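Local coordinates for probable protein phosphatase 2C 50 (Oryza sativa subsp. japonica, PDB 5ZCG) that probably removes phosphate from phosphoserine and phosphothreonine in proteins, as a magnesium-dependent phosphatase of the PP2C family, at residues Arg113-Val118 with Arg215-Arg220. The protein carries 5 engineered substitutions. Residues are numbered along the deposited sequence; the frame is centred on the assembly and turned at random.
Sequences RVDDEV and RSIGDR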
loop_
_atom_site.group_PDB
_atom_site.type_symbol
_atom_site.label_atom_id
_atom_site.label_comp_id
_atom_site.label_asym_id
_atom_site.label_seq_id
_atom_site.Cartn_x
_atom_site.Cartn_y
_atom_site.Cartn_z
ATOM N N ARG A 113 6.330 -13.680 -2.275
ATOM C CA ARG A 113 5.443 -14.776 -1.908
ATOM C C ARG A 113 4.230 -14.264 -1.149
ATOM O O ARG A 113 3.099 -14.698 -1.401
ATOM C CB ARG A 113 6.204 -15.810 -1.078
ATOM C CG ARG A 113 5.318 -16.816 -0.356
ATOM C CD ARG A 113 4.845 -17.923 -1.288
ATOM N NE ARG A 113 5.899 -18.367 -2.198
ATOM C CZ ARG A 113 6.887 -19.190 -1.857
ATOM N NH1 ARG A 113 6.964 -19.667 -0.621
ATOM N NH2 ARG A 113 7.802 -19.537 -2.753
ATOM N N VAL A 114 4.442 -13.331 -0.220
ATOM C CA VAL A 114 3.300 -12.733 0.468
ATOM C C VAL A 114 2.409 -11.992 -0.528
ATOM O O VAL A 114 1.176 -12.097 -0.475
ATOM C CB VAL A 114 3.775 -11.815 1.609
ATOM C CG1 VAL A 114 2.609 -10.998 2.155
ATOM C CG2 VAL A 114 4.408 -12.646 2.713
ATOM N N ASP A 115 3.013 -11.259 -1.467
ATOM C CA ASP A 115 2.223 -10.570 -2.488
ATOM C C ASP A 115 1.392 -11.559 -3.302
ATOM O O ASP A 115 0.198 -11.339 -3.538
ATOM C CB ASP A 115 3.147 -9.757 -3.399
ATOM C CG ASP A 115 2.384 -8.866 -4.373
ATOM O OD1 ASP A 115 1.815 -7.838 -3.935
ATOM O OD2 ASP A 115 2.355 -9.186 -5.583
ATOM N N ASP A 116 2.010 -12.671 -3.720
ATOM C CA ASP A 116 1.307 -13.685 -4.505
ATOM C C ASP A 116 0.176 -14.319 -3.706
ATOM O O ASP A 116 -0.869 -14.670 -4.266
ATOM C CB ASP A 116 2.287 -14.765 -4.969
ATOM C CG ASP A 116 3.152 -14.316 -6.133
ATOM O OD1 ASP A 116 2.750 -13.380 -6.858
ATOM O OD2 ASP A 116 4.236 -14.907 -6.326
ATOM N N GLU A 117 0.375 -14.491 -2.396
ATOM C CA GLU A 117 -0.704 -15.001 -1.558
ATOM C C GLU A 117 -1.846 -13.999 -1.481
ATOM O O GLU A 117 -3.022 -14.382 -1.530
ATOM C CB GLU A 117 -0.177 -15.327 -0.163
ATOM C CG GLU A 117 0.747 -16.532 -0.124
ATOM C CD GLU A 117 1.259 -16.828 1.276
ATOM O OE1 GLU A 117 2.056 -17.779 1.426
ATOM O OE2 GLU A 117 0.866 -16.109 2.225
ATOM N N VAL A 118 -1.517 -12.710 -1.360
ATOM C CA VAL A 118 -2.552 -11.683 -1.272
ATOM C C VAL A 118 -3.373 -11.650 -2.551
ATOM O O VAL A 118 -4.608 -11.610 -2.511
ATOM C CB VAL A 118 -1.921 -10.310 -0.964
ATOM C CG1 VAL A 118 -2.875 -9.195 -1.343
ATOM C CG2 VAL A 118 -1.548 -10.223 0.500
ATOM N N ARG A 215 6.113 1.319 -4.737
ATOM C CA ARG A 215 6.209 -0.080 -4.352
ATOM C C ARG A 215 5.277 -0.333 -3.179
ATOM O O ARG A 215 5.097 0.539 -2.322
ATOM C CB ARG A 215 7.642 -0.478 -3.967
ATOM C CG ARG A 215 8.685 -0.075 -4.991
ATOM C CD ARG A 215 9.925 -0.933 -4.912
ATOM N NE ARG A 215 11.004 -0.345 -5.696
ATOM C CZ ARG A 215 12.251 -0.800 -5.715
ATOM N NH1 ARG A 215 12.582 -1.860 -4.986
ATOM N NH2 ARG A 215 13.165 -0.193 -6.461
ATOM N N SER A 216 4.692 -1.524 -3.151
ATOM C CA SER A 216 3.820 -1.950 -2.064
ATOM C C SER A 216 3.575 -3.444 -2.204
ATOM O O SER A 216 3.963 -4.068 -3.196
ATOM C CB SER A 216 2.491 -1.184 -2.066
ATOM O OG SER A 216 1.493 -1.914 -2.754
ATOM N N ILE A 217 2.934 -4.011 -1.187
ATOM C CA ILE A 217 2.394 -5.364 -1.234
ATOM C C ILE A 217 0.907 -5.255 -1.536
ATOM O O ILE A 217 0.193 -4.488 -0.883
ATOM C CB ILE A 217 2.638 -6.114 0.088
ATOM C CG1 ILE A 217 4.140 -6.283 0.336
ATOM C CG2 ILE A 217 1.924 -7.465 0.079
ATOM C CD1 ILE A 217 4.466 -7.211 1.480
ATOM N N GLY A 218 0.437 -6.009 -2.525
ATOM C CA GLY A 218 -0.950 -5.909 -2.940
ATOM C C GLY A 218 -1.087 -4.984 -4.132
ATOM O O GLY A 218 -0.183 -4.937 -4.971
ATOM N N ASP A 219 -2.190 -4.236 -4.214
ATOM C CA ASP A 219 -2.414 -3.270 -5.294
ATOM C C ASP A 219 -2.198 -3.906 -6.669
ATOM O O ASP A 219 -1.524 -3.347 -7.538
ATOM C CB ASP A 219 -1.507 -2.047 -5.134
ATOM C CG ASP A 219 -1.791 -1.263 -3.868
ATOM O OD1 ASP A 219 -2.972 -0.969 -3.602
ATOM O OD2 ASP A 219 -0.826 -0.939 -3.141
ATOM N N ARG A 220 -2.771 -5.096 -6.868
ATOM C CA ARG A 220 -2.553 -5.782 -8.139
ATOM C C ARG A 220 -3.152 -5.035 -9.324
ATOM O O ARG A 220 -2.779 -5.331 -10.464
ATOM C CB ARG A 220 -3.099 -7.212 -8.091
ATOM C CG ARG A 220 -4.601 -7.357 -7.897
ATOM C CD ARG A 220 -4.947 -8.818 -7.600
ATOM N NE ARG A 220 -6.368 -9.042 -7.331
ATOM C CZ ARG A 220 -6.908 -9.107 -6.116
ATOM N NH1 ARG A 220 -6.155 -8.954 -5.032
ATOM N NH2 ARG A 220 -8.209 -9.322 -5.983
#
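Asp115, in the last turn of helix 99-118, faces the short strand 217-218, its CA 5.4 Å from that of Ile217. The polar link is one bond: Gly218 N gives its hydrogen to Asp115 OD1 at 2.7 Å, almost straight at 169° and nearly in line with the CG-OD1 bond. Asp115 reaches that amide because CG stands anti to its own backbone N (chi1 -172°), which swings the carboxylate in toward the strand. Its other oxygen, OD2, forms a salt bridge with Lys223, so one buried side chain ties the helix to two points of the chain around 217-218. With an alanine here, the buried Gly218 amide would probably lose its acceptor and Lys223 its salt-bridge partner. Beside the carboxylate, Ile217 lays its CG2 branch against the helix, 4.0 Å from Asp115 CA and 4.2 Å from Val114 CG1. Val118 CG1 packs on Gly218 CA at 4.1 Å; at phi 96° a CB on this glycine would collide with the preceding carbonyl oxygen. Past the strand, the extended Arg220 carries its guanidinium by the helix's end to bond Thr138 O. On the strand's far side Ser216 OG, its side chain about 10 Å from a bound magnesium ion, donates to Asp219 OD2 at 2.5 Å, and that oxygen also bonds His63, close in sequence to the magnesium ligands Asp61 and Gly62. A buried carboxylate shared between a backbone amide and a lysine, with aliphatic packing beside it, thus joins the helical layer to the edge of the central beta-sandwich.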